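Local coordinates for cell division control protein Cdc48 (Mycobacterium smegmatis, PDB 5E7P) that binds adenine nucleotide at two sites and, as a Cdc48-type member of the AAA family, probably hydrolyses ATP, at residues 516-521 and 619-624; 547-552 and 581-586; 553-558 and 588-593; 566-571 and 611-616. One frame throughout, in Å; residues are numbered along the deposited sequence.

Overall arrangement
All four contacts belong to the second nucleotide-binding module, built round the parallel sheet 546-551, 580-585, 623-629, 521-525, 645-650. Interaction 2 pairs the first two of these strands, and Asp585 at its end lies about 3 Å, side chain to side chain, from the ADP-binding Thr533. Interaction 3 packs the two helices that leave those strand ends, Glu586 OE2 meeting Ser553 OG at 2.8 Å. Interaction 4 joins the crossover helices 563-576 and 602-617; its Leu570 and Phe571 reach the sheet through His548, Val550, Val582 and Leu584. Interaction 1, away from the nucleotide and centred about 17 Å from interaction 2, continues the sheet through Val624 O and Val582 N, 2.7 Å apart.

Interaction 1. Residues 516-521 and 619-624; sequences IDPPRG and PLRDVV
Arg621 spans the gap between the loop 619-622 and the proline-rich run 516-520, ending on the carbonyl of Ile516. Its CB and CG run alongside the rings of Pro519 and Pro518, and the chain then stays extended to NE, with Phe511 and Ser512 of helix 508-513 also touching this side chain. CZ presents both terminal nitrogens end-on to one atom. NH2 donates to Ile516 O at 2.8 Å, and this bond lies nearly along the C=O axis, while NH1 donates to the same oxygen at 3.0 Å and is tilted 34° from the carbonyl plane. The oxygen itself lies in the guanidinium plane. Over one face of that plane sits Pro518, with CG 4.1 Å above it. Pro518 CB also rests against Leu620 O (3.4 Å). Pro519 turns inward and crosses Val624 at about a right angle: Pro519 CB meets Val624 CG2 at 3.5 Å, and Pro519 CG lies 3.7 Å from Arg621 O. Beside Pro519, a water lies within hydrogen-bonding distance of Pro519 O and Val623 O, bridging the two backbones where strand 623-629 begins. Prolines have no backbone N-H to offer, and here the link between the segments comes from a charged side chain, a water and ring packing, so the loop entering strand 521-525 meets the start of strand 623-629 without direct backbone pairing.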
loop_
_atom_site.group_PDB
_atom_site.type_symbol
_atom_site.label_atom_id
_atom_site.label_comp_id
_atom_site.label_asym_id
_atom_site.label_seq_id
_atom_site.Cartn_x
_atom_site.Cartn_y
_atom_site.Cartn_z
ATOM N N ILE A 516 -24.263 -4.830 -24.381
ATOM C CA ILE A 516 -24.417 -4.198 -23.079
ATOM C C ILE A 516 -23.792 -2.812 -23.127
ATOM O O ILE A 516 -22.727 -2.626 -23.718
ATOM C CB ILE A 516 -23.733 -5.015 -21.970
ATOM C CG1 ILE A 516 -24.185 -6.475 -22.025
ATOM C CG2 ILE A 516 -24.025 -4.411 -20.601
ATOM C CD1 ILE A 516 -25.655 -6.667 -21.749
ATOM N N ASP A 517 -24.462 -1.838 -22.521
ATOM C CA ASP A 517 -23.931 -0.483 -22.440
ATOM C C ASP A 517 -22.591 -0.466 -21.720
ATOM O O ASP A 517 -22.342 -1.297 -20.847
ATOM C CB ASP A 517 -24.915 0.435 -21.713
ATOM C CG ASP A 517 -25.938 1.049 -22.646
ATOM O OD1 ASP A 517 -26.155 0.498 -23.745
ATOM O OD2 ASP A 517 -26.527 2.088 -22.277
ATOM N N PRO A 518 -21.714 0.475 -22.098
ATOM C CA PRO A 518 -20.477 0.713 -21.346
ATOM C C PRO A 518 -20.817 0.992 -19.887
ATOM O O PRO A 518 -21.901 1.508 -19.619
ATOM C CB PRO A 518 -19.907 1.968 -22.007
ATOM C CG PRO A 518 -20.422 1.911 -23.406
ATOM C CD PRO A 518 -21.802 1.323 -23.301
ATOM N N PRO A 519 -19.914 0.637 -18.958
ATOM C CA PRO A 519 -20.151 0.792 -17.518
ATOM C C PRO A 519 -20.668 2.181 -17.156
ATOM O O PRO A 519 -20.069 3.188 -17.528
ATOM C CB PRO A 519 -18.764 0.573 -16.916
ATOM C CG PRO A 519 -18.094 -0.341 -17.876
ATOM C CD PRO A 519 -18.580 0.073 -19.237
ATOM N N ARG A 520 -21.796 2.223 -16.460
ATOM C CA ARG A 520 -22.397 3.485 -16.058
ATOM C C ARG A 520 -21.729 4.022 -14.796
ATOM O O ARG A 520 -21.244 3.252 -13.964
ATOM C CB ARG A 520 -23.900 3.305 -15.839
ATOM C CG ARG A 520 -24.665 2.971 -17.113
ATOM C CD ARG A 520 -24.773 4.190 -18.018
ATOM N NE ARG A 520 -24.427 3.905 -19.407
ATOM C CZ ARG A 520 -23.259 4.213 -19.963
ATOM N NH1 ARG A 520 -22.319 4.817 -19.251
ATOM N NH2 ARG A 520 -23.030 3.918 -21.235
ATOM N N GLY A 521 -21.695 5.345 -14.669
ATOM C CA GLY A 521 -21.162 5.981 -13.480
ATOM C C GLY A 521 -21.993 5.625 -12.263
ATOM O O GLY A 521 -23.222 5.559 -12.330
ATOM N N PRO A 619 -18.324 6.713 -22.785
ATOM C CA PRO A 619 -18.337 5.669 -23.818
ATOM C C PRO A 619 -17.300 4.559 -23.612
ATOM O O PRO A 619 -17.396 3.516 -24.260
ATOM C CB PRO A 619 -18.017 6.450 -25.094
ATOM C CG PRO A 619 -17.158 7.566 -24.625
ATOM C CD PRO A 619 -17.691 7.954 -23.272
ATOM N N LEU A 620 -16.329 4.779 -22.732
ATOM C CA LEU A 620 -15.263 3.801 -22.519
ATOM C C LEU A 620 -15.771 2.551 -21.807
ATOM O O LEU A 620 -16.691 2.622 -20.993
ATOM C CB LEU A 620 -14.111 4.420 -21.723
ATOM C CG LEU A 620 -13.497 5.707 -22.276
ATOM C CD1 LEU A 620 -12.302 6.131 -21.436
ATOM C CD2 LEU A 620 -13.103 5.528 -23.736
ATOM N N ARG A 621 -15.161 1.410 -22.114
ATOM C CA ARG A 621 -15.572 0.137 -21.531
ATOM C C ARG A 621 -14.620 -0.356 -20.448
ATOM O O ARG A 621 -14.994 -1.178 -19.614
ATOM C CB ARG A 621 -15.710 -0.930 -22.619
ATOM C CG ARG A 621 -16.818 -0.636 -23.613
ATOM C CD ARG A 621 -17.216 -1.874 -24.401
ATOM N NE ARG A 621 -18.453 -1.650 -25.140
ATOM C CZ ARG A 621 -19.658 -1.959 -24.677
ATOM N NH1 ARG A 621 -19.783 -2.520 -23.482
ATOM N NH2 ARG A 621 -20.733 -1.716 -25.414
ATOM N N ASP A 622 -13.392 0.148 -20.465
ATOM C CA ASP A 622 -12.377 -0.293 -19.517
ATOM C C ASP A 622 -12.128 0.730 -18.409
ATOM O O ASP A 622 -11.139 0.646 -17.686
ATOM C CB ASP A 622 -11.072 -0.629 -20.246
ATOM C CG ASP A 622 -10.772 0.332 -21.386
ATOM O OD1 ASP A 622 -11.425 1.395 -21.467
ATOM O OD2 ASP A 622 -9.876 0.025 -22.201
ATOM N N VAL A 623 -13.028 1.699 -18.278
ATOM C CA VAL A 623 -12.926 2.679 -17.200
ATOM C C VAL A 623 -14.270 2.876 -16.510
ATOM O O VAL A 623 -15.266 3.201 -17.155
ATOM C CB VAL A 623 -12.413 4.050 -17.705
ATOM C CG1 VAL A 623 -12.358 5.046 -16.560
ATOM C CG2 VAL A 623 -11.044 3.912 -18.358
ATOM N N VAL A 624 -14.295 2.675 -15.196
ATOM C CA VAL A 624 -15.495 2.924 -14.405
ATOM C C VAL A 624 -15.233 4.047 -13.410
ATOM O O VAL A 624 -14.169 4.104 -12.792
ATOM C CB VAL A 624 -15.945 1.671 -13.632
ATOM C CG1 VAL A 624 -17.252 1.934 -12.905
ATOM C CG2 VAL A 624 -16.102 0.501 -14.572
HETATM O O HOH W 1 -17.563 4.106 -18.560
#

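Interaction 2. Residues 547-552 and 581-586; sequences VHAVKG and LVFLDE
Val550 and Leu584 stand side by side on one face of two parallel strands, pointing the same way, with Val550 CG2 3.7 Å from Leu584 CD2. With Val550 CG1 anti to the carbonyl carbon (chi1 -58°), CG2 falls between the backbone N and the carbonyl carbon and meets the neighbouring strand; CG1 is turned toward Leu570 of helix 563-576. His548 is on the same face. Leu581 O lies at the edge of the His548 ring, near its plane, 3.7 Å from CD2, and NE2 bonds Ser546 OG outside the pair. On the other face Ala549 CB meets Phe583 CB at 3.6 Å, and the Phe583 ring, with CG anti to N (chi1 -175°), swings toward Leu626 and Ala628 of the next strand. The backbones alternate donors in parallel register, from His548 N to Leu581 O (2.9 Å) through to Gly552 N to Asp585 O (2.8 Å). At the carboxyl end the side chains of Lys551 and Glu586 cross obliquely. Their salt bridge, Lys551 NZ to Glu586 OE2, is modelled at 2.4 Å, too short to take literally. Asp585 OD2 is hydrogen-bonded to a glycerol, probably from the crystallisation liquor, and OD1 bonds weakly to Thr533 OG1 of the ADP site. Four hydrophobic residues followed by Asp585 and Glu586, on a strand ending beside the phosphate-binding loop, make the Walker B motif of a P-loop ATPase.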
loop_
_atom_site.group_PDB
_atom_site.type_symbol
_atom_site.label_atom_id
_atom_site.label_comp_id
_atom_site.label_asym_id
_atom_site.label_seq_id
_atom_site.Cartn_x
_atom_site.Cartn_y
_atom_site.Cartn_z
ATOM N N VAL A 547 -6.362 1.299 -9.743
ATOM C CA VAL A 547 -7.240 2.142 -8.940
ATOM C C VAL A 547 -6.691 3.558 -8.824
ATOM O O VAL A 547 -5.514 3.759 -8.532
ATOM C CB VAL A 547 -7.451 1.552 -7.533
ATOM C CG1 VAL A 547 -8.350 2.462 -6.691
ATOM C CG2 VAL A 547 -8.034 0.147 -7.638
ATOM N N HIS A 548 -7.558 4.535 -9.065
ATOM C CA HIS A 548 -7.181 5.937 -9.023
ATOM C C HIS A 548 -8.202 6.676 -8.165
ATOM O O HIS A 548 -9.303 6.983 -8.623
ATOM C CB HIS A 548 -7.136 6.505 -10.443
ATOM C CG HIS A 548 -6.443 5.609 -11.422
ATOM N ND1 HIS A 548 -5.090 5.690 -11.678
ATOM C CD2 HIS A 548 -6.910 4.598 -12.193
ATOM C CE1 HIS A 548 -4.757 4.776 -12.573
ATOM N NE2 HIS A 548 -5.842 4.099 -12.900
ATOM N N ALA A 549 -7.829 6.948 -6.918
ATOM C CA ALA A 549 -8.780 7.430 -5.922
ATOM C C ALA A 549 -8.372 8.748 -5.283
ATOM O O ALA A 549 -7.199 8.966 -4.983
ATOM C CB ALA A 549 -8.975 6.379 -4.849
ATOM N N VAL A 550 -9.350 9.625 -5.074
ATOM C CA VAL A 550 -9.125 10.882 -4.367
ATOM C C VAL A 550 -10.229 11.153 -3.346
ATOM O O VAL A 550 -11.363 10.704 -3.510
ATOM C CB VAL A 550 -9.031 12.091 -5.331
ATOM C CG1 VAL A 550 -7.912 11.889 -6.343
ATOM C CG2 VAL A 550 -10.363 12.338 -6.030
ATOM N N LYS A 551 -9.880 11.868 -2.280
ATOM C CA LYS A 551 -10.871 12.394 -1.349
ATOM C C LYS A 551 -11.184 13.832 -1.734
ATOM O O LYS A 551 -10.275 14.656 -1.854
ATOM C CB LYS A 551 -10.354 12.352 0.089
ATOM C CG LYS A 551 -10.524 11.014 0.783
ATOM C CD LYS A 551 -10.402 11.153 2.297
ATOM C CE LYS A 551 -11.756 11.423 2.961
ATOM N NZ LYS A 551 -12.387 12.706 2.534
ATOM N N GLY A 552 -12.468 14.123 -1.924
ATOM C CA GLY A 552 -12.920 15.431 -2.370
ATOM C C GLY A 552 -12.318 16.606 -1.623
ATOM O O GLY A 552 -11.934 17.603 -2.232
ATOM N N LEU A 581 -10.467 1.859 -12.292
ATOM C CA LEU A 581 -11.545 2.350 -11.447
ATOM C C LEU A 581 -11.181 3.742 -10.953
ATOM O O LEU A 581 -10.084 3.961 -10.432
ATOM C CB LEU A 581 -11.769 1.423 -10.253
ATOM C CG LEU A 581 -12.724 1.932 -9.170
ATOM C CD1 LEU A 581 -14.113 2.163 -9.740
ATOM C CD2 LEU A 581 -12.782 0.963 -7.997
ATOM N N VAL A 582 -12.101 4.682 -11.131
ATOM C CA VAL A 582 -11.915 6.039 -10.642
ATOM C C VAL A 582 -12.799 6.263 -9.426
ATOM O O VAL A 582 -14.019 6.377 -9.545
ATOM C CB VAL A 582 -12.254 7.082 -11.721
ATOM C CG1 VAL A 582 -12.042 8.490 -11.181
ATOM C CG2 VAL A 582 -11.406 6.853 -12.946
ATOM N N PHE A 583 -12.179 6.314 -8.254
ATOM C CA PHE A 583 -12.914 6.474 -7.006
ATOM C C PHE A 583 -12.872 7.925 -6.524
ATOM O O PHE A 583 -11.834 8.416 -6.083
ATOM C CB PHE A 583 -12.354 5.535 -5.933
ATOM C CG PHE A 583 -13.132 5.543 -4.646
ATOM C CD1 PHE A 583 -14.460 5.947 -4.618
ATOM C CD2 PHE A 583 -12.532 5.157 -3.459
ATOM C CE1 PHE A 583 -15.174 5.961 -3.431
ATOM C CE2 PHE A 583 -13.242 5.164 -2.270
ATOM C CZ PHE A 583 -14.566 5.568 -2.256
ATOM N N LEU A 584 -14.015 8.598 -6.614
ATOM C CA LEU A 584 -14.162 9.957 -6.109
ATOM C C LEU A 584 -14.898 9.939 -4.772
ATOM O O LEU A 584 -16.111 10.145 -4.714
ATOM C CB LEU A 584 -14.926 10.820 -7.117
ATOM C CG LEU A 584 -14.358 10.881 -8.538
ATOM C CD1 LEU A 584 -15.285 11.666 -9.458
ATOM C CD2 LEU A 584 -12.965 11.491 -8.540
ATOM N N ASP A 585 -14.162 9.675 -3.698
ATOM C CA ASP A 585 -14.755 9.665 -2.369
ATOM C C ASP A 585 -15.036 11.090 -1.919
ATOM O O ASP A 585 -14.346 12.020 -2.333
ATOM C CB ASP A 585 -13.842 8.962 -1.365
ATOM C CG ASP A 585 -14.560 8.613 -0.075
ATOM O OD1 ASP A 585 -15.810 8.613 -0.075
ATOM O OD2 ASP A 585 -13.880 8.336 0.934
ATOM N N GLU A 586 -16.050 11.247 -1.072
ATOM C CA GLU A 586 -16.527 12.558 -0.640
ATOM C C GLU A 586 -16.763 13.465 -1.846
ATOM O O GLU A 586 -16.258 14.586 -1.913
ATOM C CB GLU A 586 -15.556 13.197 0.354
ATOM C CG GLU A 586 -16.208 14.217 1.275
ATOM C CD GLU A 586 -15.226 14.832 2.255
ATOM O OE1 GLU A 586 -15.644 15.711 3.042
ATOM O OE2 GLU A 586 -14.039 14.440 2.237
#

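Interaction 3. Residues 553-558 and 588-593; sequences SELMDK and DALAPR
Ala589 points its methyl into the first turn of helix 552-558, where CB lies 3.8 Å from Ser553 N and 3.9 Å from Ser553 OG. One turn on, Met556 folds over the backbone of the opposing short helix: its CG stands 4.0 Å from Ala589 O and 4.2 Å from Leu590 CA. The chain bends at chi2 and chi3 (-74° and -72°), and the side chain also touches Thr603 of helix 602-617. Leu555 CD2 adds a looser apolar contact with Leu590 CG, at 4.4 Å. No hydrogen bond joins the two segments, so this layer is purely van der Waals. Both helices follow closely on neighbouring parallel strands of the AAA module, 587-590 following the Walker B strand and 552-558 leading to Trp559, whose sequence context matches the pore loop of Cdc48-type ATPases. In the next shell, Ser553 OG is hydrogen-bonded to Glu586 OE2, which ties the start of one helix to the residue at the N-cap position of the other. Leu590 is backed by Val550 of the sheet and Leu610 of helix 602-617. Further out, Leu555 O accepts from Ser563 OG beyond the intervening loop, Asp588 OD1 makes a weak bond to Thr629 OG1, and Arg593 NE reaches Asp633 O beyond the end of the short helix.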
loop_
_atom_site.group_PDB
_atom_site.type_symbol
_atom_site.label_atom_id
_atom_site.label_comp_id
_atom_site.label_asym_id
_atom_site.label_seq_id
_atom_site.Cartn_x
_atom_site.Cartn_y
_atom_site.Cartn_z
ATOM N N SER A 553 -12.223 16.481 -0.303
ATOM C CA SER A 553 -11.670 17.540 0.536
ATOM C C SER A 553 -10.194 17.799 0.245
ATOM O O SER A 553 -9.782 18.944 0.054
ATOM C CB SER A 553 -11.846 17.192 2.016
ATOM O OG SER A 553 -13.215 17.097 2.361
ATOM N N GLU A 554 -9.406 16.728 0.215
ATOM C CA GLU A 554 -7.955 16.834 0.090
ATOM C C GLU A 554 -7.515 17.439 -1.237
ATOM O O GLU A 554 -6.618 18.279 -1.273
ATOM C CB GLU A 554 -7.299 15.467 0.293
ATOM C CG GLU A 554 -7.707 14.782 1.583
ATOM C CD GLU A 554 -6.832 13.594 1.910
ATOM O OE1 GLU A 554 -5.843 13.369 1.179
ATOM O OE2 GLU A 554 -7.130 12.888 2.898
ATOM N N LEU A 555 -8.146 17.012 -2.324
ATOM C CA LEU A 555 -7.819 17.534 -3.647
ATOM C C LEU A 555 -8.117 19.032 -3.736
ATOM O O LEU A 555 -7.391 19.786 -4.388
ATOM C CB LEU A 555 -8.583 16.759 -4.728
ATOM C CG LEU A 555 -8.404 17.182 -6.188
ATOM C CD1 LEU A 555 -8.300 15.965 -7.088
ATOM C CD2 LEU A 555 -9.556 18.067 -6.640
ATOM N N MET A 556 -9.181 19.458 -3.066
ATOM C CA MET A 556 -9.627 20.845 -3.130
ATOM C C MET A 556 -8.878 21.752 -2.157
ATOM O O MET A 556 -8.453 22.848 -2.522
ATOM C CB MET A 556 -11.135 20.929 -2.871
ATOM C CG MET A 556 -11.991 20.298 -3.961
ATOM S SD MET A 556 -12.084 21.286 -5.468
ATOM C CE MET A 556 -13.127 22.637 -4.920
ATOM N N ASP A 557 -8.708 21.289 -0.923
ATOM C CA ASP A 557 -8.211 22.151 0.144
ATOM C C ASP A 557 -6.749 21.921 0.534
ATOM O O ASP A 557 -6.027 22.873 0.834
ATOM C CB ASP A 557 -9.103 22.018 1.383
ATOM C CG ASP A 557 -10.570 22.262 1.074
ATOM O OD1 ASP A 557 -10.863 23.078 0.172
ATOM O OD2 ASP A 557 -11.428 21.636 1.736
ATOM N N LYS A 558 -6.318 20.664 0.536
ATOM C CA LYS A 558 -4.998 20.317 1.061
ATOM C C LYS A 558 -3.871 20.334 0.024
ATOM O O LYS A 558 -2.738 20.704 0.339
ATOM C CB LYS A 558 -5.042 18.958 1.764
ATOM C CG LYS A 558 -5.890 18.934 3.026
ATOM C CD LYS A 558 -5.882 17.552 3.668
ATOM C CE LYS A 558 -6.687 17.535 4.958
ATOM N NZ LYS A 558 -6.689 16.186 5.593
ATOM N N ASP A 588 -19.211 15.093 -2.713
ATOM C CA ASP A 588 -19.940 16.324 -2.413
ATOM C C ASP A 588 -19.003 17.515 -2.204
ATOM O O ASP A 588 -19.352 18.654 -2.518
ATOM C CB ASP A 588 -20.848 16.142 -1.194
ATOM C CG ASP A 588 -20.094 15.651 0.029
ATOM O OD1 ASP A 588 -19.391 14.621 -0.072
ATOM O OD2 ASP A 588 -20.204 16.301 1.090
ATOM N N ALA A 589 -17.812 17.251 -1.674
ATOM C CA ALA A 589 -16.825 18.307 -1.478
ATOM C C ALA A 589 -16.155 18.655 -2.802
ATOM O O ALA A 589 -15.835 19.813 -3.066
ATOM C CB ALA A 589 -15.789 17.886 -0.448
ATOM N N LEU A 590 -15.951 17.640 -3.634
ATOM C CA LEU A 590 -15.309 17.825 -4.928
ATOM C C LEU A 590 -16.221 18.596 -5.878
ATOM O O LEU A 590 -15.751 19.396 -6.689
ATOM C CB LEU A 590 -14.934 16.469 -5.528
ATOM C CG LEU A 590 -13.660 16.378 -6.373
ATOM C CD1 LEU A 590 -13.208 14.930 -6.482
ATOM C CD2 LEU A 590 -13.866 16.972 -7.755
ATOM N N ALA A 591 -17.525 18.355 -5.771
ATOM C CA ALA A 591 -18.497 19.028 -6.631
ATOM C C ALA A 591 -19.772 19.418 -5.883
ATOM O O ALA A 591 -20.814 18.785 -6.055
ATOM C CB ALA A 591 -18.831 18.159 -7.835
ATOM N N PRO A 592 -19.691 20.465 -5.051
ATOM C CA PRO A 592 -20.857 20.938 -4.299
ATOM C C PRO A 592 -21.808 21.739 -5.184
ATOM O O PRO A 592 -21.449 22.101 -6.304
ATOM C CB PRO A 592 -20.234 21.848 -3.241
ATOM C CG PRO A 592 -19.021 22.392 -3.911
ATOM C CD PRO A 592 -18.490 21.274 -4.767
ATOM N N ARG A 593 -23.009 22.004 -4.682
ATOM C CA ARG A 593 -23.988 22.785 -5.427
ATOM C C ARG A 593 -23.507 24.218 -5.615
ATOM O O ARG A 593 -22.802 24.763 -4.766
ATOM C CB ARG A 593 -25.345 22.774 -4.719
ATOM C CG ARG A 593 -26.110 21.471 -4.859
ATOM C CD ARG A 593 -27.393 21.494 -4.043
ATOM N NE ARG A 593 -28.177 20.275 -4.223
ATOM C CZ ARG A 593 -29.175 20.148 -5.092
ATOM N NH1 ARG A 593 -29.522 21.171 -5.862
ATOM N NH2 ARG A 593 -29.830 18.998 -5.186
#

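Interaction 4. Residues 566-571 and 611-616; sequences AVRELF and LTELDG
The Phe571 ring carries Glu613 on one face: Glu613 CB stands 3.7 Å from the ring centroid and 16° off the normal, a CH-pi contact. At the ring edge, in its plane, lies Val567 O of the same helix, while Leu614 CD2 comes in obliquely, 4.1 Å from Phe571 CZ. The Glu613 carboxylate is turned 72° from the ring plane. A bend at chi2 turns it against Phe571 CB: Glu613 OE2 lies 3.2 Å from Phe571 CB, and Glu613 CG lies 4.0 Å from Val567 CG1. Glu613 OE1 lies 4.0 Å from Arg568 CG, while Arg568 NE makes a salt bridge with Glu564. OE2 in turn has a long, weak ion pair with Arg575, one turn beyond Phe571. Glu613 thus meets the partner helix with both its CB and CG and its carboxylate. The segments 566-571 and 611-616 run nearly parallel (14°), their axes approaching to 10.1 Å, and Phe571 also reaches Leu610 and, in the sheet, Val582. Adjacent parallel helices of this kind, joined through the strand 580-585, belong to successive beta-alpha-beta crossovers of the RecA-like P-loop fold.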
loop_
_atom_site.group_PDB
_atom_site.type_symbol
_atom_site.label_atom_id
_atom_site.label_comp_id
_atom_site.label_asym_id
_atom_site.label_seq_id
_atom_site.Cartn_x
_atom_site.Cartn_y
_atom_site.Cartn_z
ATOM N N ALA A 566 -5.704 18.860 -11.410
ATOM C CA ALA A 566 -5.630 17.597 -10.687
ATOM C C ALA A 566 -6.730 16.656 -11.169
ATOM O O ALA A 566 -6.545 15.441 -11.210
ATOM C CB ALA A 566 -5.746 17.832 -9.188
ATOM N N VAL A 567 -7.875 17.231 -11.527
ATOM C CA VAL A 567 -8.995 16.458 -12.043
ATOM C C VAL A 567 -8.646 15.846 -13.392
ATOM O O VAL A 567 -8.760 14.635 -13.579
ATOM C CB VAL A 567 -10.263 17.323 -12.192
ATOM C CG1 VAL A 567 -11.322 16.582 -12.998
ATOM C CG2 VAL A 567 -10.802 17.718 -10.826
ATOM N N ARG A 568 -8.221 16.690 -14.328
ATOM C CA ARG A 568 -7.846 16.235 -15.662
ATOM C C ARG A 568 -6.693 15.239 -15.597
ATOM O O ARG A 568 -6.653 14.277 -16.360
ATOM C CB ARG A 568 -7.481 17.422 -16.560
ATOM C CG ARG A 568 -8.655 18.337 -16.880
ATOM C CD ARG A 568 -8.321 19.338 -17.979
ATOM N NE ARG A 568 -7.315 20.312 -17.563
ATOM C CZ ARG A 568 -6.087 20.387 -18.069
ATOM N NH1 ARG A 568 -5.706 19.546 -19.020
ATOM N NH2 ARG A 568 -5.241 21.309 -17.625
ATOM N N GLU A 569 -5.768 15.471 -14.673
ATOM C CA GLU A 569 -4.648 14.563 -14.457
ATOM C C GLU A 569 -5.138 13.182 -14.038
ATOM O O GLU A 569 -4.753 12.169 -14.623
ATOM C CB GLU A 569 -3.718 15.125 -13.387
ATOM C CG GLU A 569 -2.629 14.171 -12.947
ATOM C CD GLU A 569 -1.821 14.714 -11.783
ATOM O OE1 GLU A 569 -1.661 15.949 -11.691
ATOM O OE2 GLU A 569 -1.355 13.909 -10.953
ATOM N N LEU A 570 -5.995 13.161 -13.022
ATOM C CA LEU A 570 -6.554 11.930 -12.474
ATOM C C LEU A 570 -7.216 11.067 -13.548
ATOM O O LEU A 570 -6.931 9.875 -13.664
ATOM C CB LEU A 570 -7.564 12.273 -11.376
ATOM C CG LEU A 570 -8.484 11.166 -10.856
ATOM C CD1 LEU A 570 -7.684 10.071 -10.176
ATOM C CD2 LEU A 570 -9.508 11.753 -9.901
ATOM N N PHE A 571 -8.089 11.680 -14.339
ATOM C CA PHE A 571 -8.809 10.955 -15.376
ATOM C C PHE A 571 -7.901 10.529 -16.520
ATOM O O PHE A 571 -8.049 9.430 -17.052
ATOM C CB PHE A 571 -9.998 11.771 -15.887
ATOM C CG PHE A 571 -11.177 11.757 -14.955
ATOM C CD1 PHE A 571 -11.269 12.673 -13.919
ATOM C CD2 PHE A 571 -12.182 10.811 -15.102
ATOM C CE1 PHE A 571 -12.350 12.652 -13.051
ATOM C CE2 PHE A 571 -13.264 10.785 -14.240
ATOM C CZ PHE A 571 -13.349 11.708 -13.213
ATOM N N LEU A 611 -17.369 17.472 -15.062
ATOM C CA LEU A 611 -18.429 17.091 -15.991
ATOM C C LEU A 611 -17.845 16.708 -17.346
ATOM O O LEU A 611 -18.276 15.735 -17.966
ATOM C CB LEU A 611 -19.429 18.238 -16.161
ATOM C CG LEU A 611 -20.217 18.636 -14.911
ATOM C CD1 LEU A 611 -21.068 19.868 -15.172
ATOM C CD2 LEU A 611 -21.079 17.479 -14.446
ATOM N N THR A 612 -16.857 17.480 -17.792
ATOM C CA THR A 612 -16.177 17.221 -19.053
ATOM C C THR A 612 -15.485 15.864 -19.033
ATOM O O THR A 612 -15.588 15.093 -19.986
ATOM C CB THR A 612 -15.131 18.316 -19.369
ATOM O OG1 THR A 612 -15.772 19.597 -19.411
ATOM C CG2 THR A 612 -14.452 18.044 -20.707
ATOM N N GLU A 613 -14.782 15.577 -17.942
ATOM C CA GLU A 613 -14.075 14.309 -17.802
ATOM C C GLU A 613 -15.043 13.132 -17.694
ATOM O O GLU A 613 -14.800 12.066 -18.263
ATOM C CB GLU A 613 -13.135 14.342 -16.596
ATOM C CG GLU A 613 -12.012 15.358 -16.718
ATOM C CD GLU A 613 -11.173 15.152 -17.965
ATOM O OE1 GLU A 613 -11.233 16.008 -18.874
ATOM O OE2 GLU A 613 -10.449 14.136 -18.036
ATOM N N LEU A 614 -16.137 13.326 -16.964
ATOM C CA LEU A 614 -17.145 12.280 -16.818
ATOM C C LEU A 614 -17.763 11.922 -18.164
ATOM O O LEU A 614 -18.101 10.764 -18.415
ATOM C CB LEU A 614 -18.239 12.708 -15.838
ATOM C CG LEU A 614 -17.844 12.772 -14.361
ATOM C CD1 LEU A 614 -18.998 13.284 -13.534
ATOM C CD2 LEU A 614 -17.394 11.411 -13.858
ATOM N N ASP A 615 -17.902 12.922 -19.030
ATOM C CA ASP A 615 -18.494 12.709 -20.345
ATOM C C ASP A 615 -17.532 12.007 -21.295
ATOM O O ASP A 615 -17.957 11.363 -22.252
ATOM C CB ASP A 615 -18.988 14.029 -20.944
ATOM C CG ASP A 615 -20.178 14.606 -20.190
ATOM O OD1 ASP A 615 -20.758 13.887 -19.348
ATOM O OD2 ASP A 615 -20.540 15.775 -20.446
ATOM N N GLY A 616 -16.237 12.131 -21.029
ATOM C CA GLY A 616 -15.235 11.445 -21.824
ATOM C C GLY A 616 -15.083 9.993 -21.407
ATOM O O GLY A 616 -14.582 9.166 -22.169
#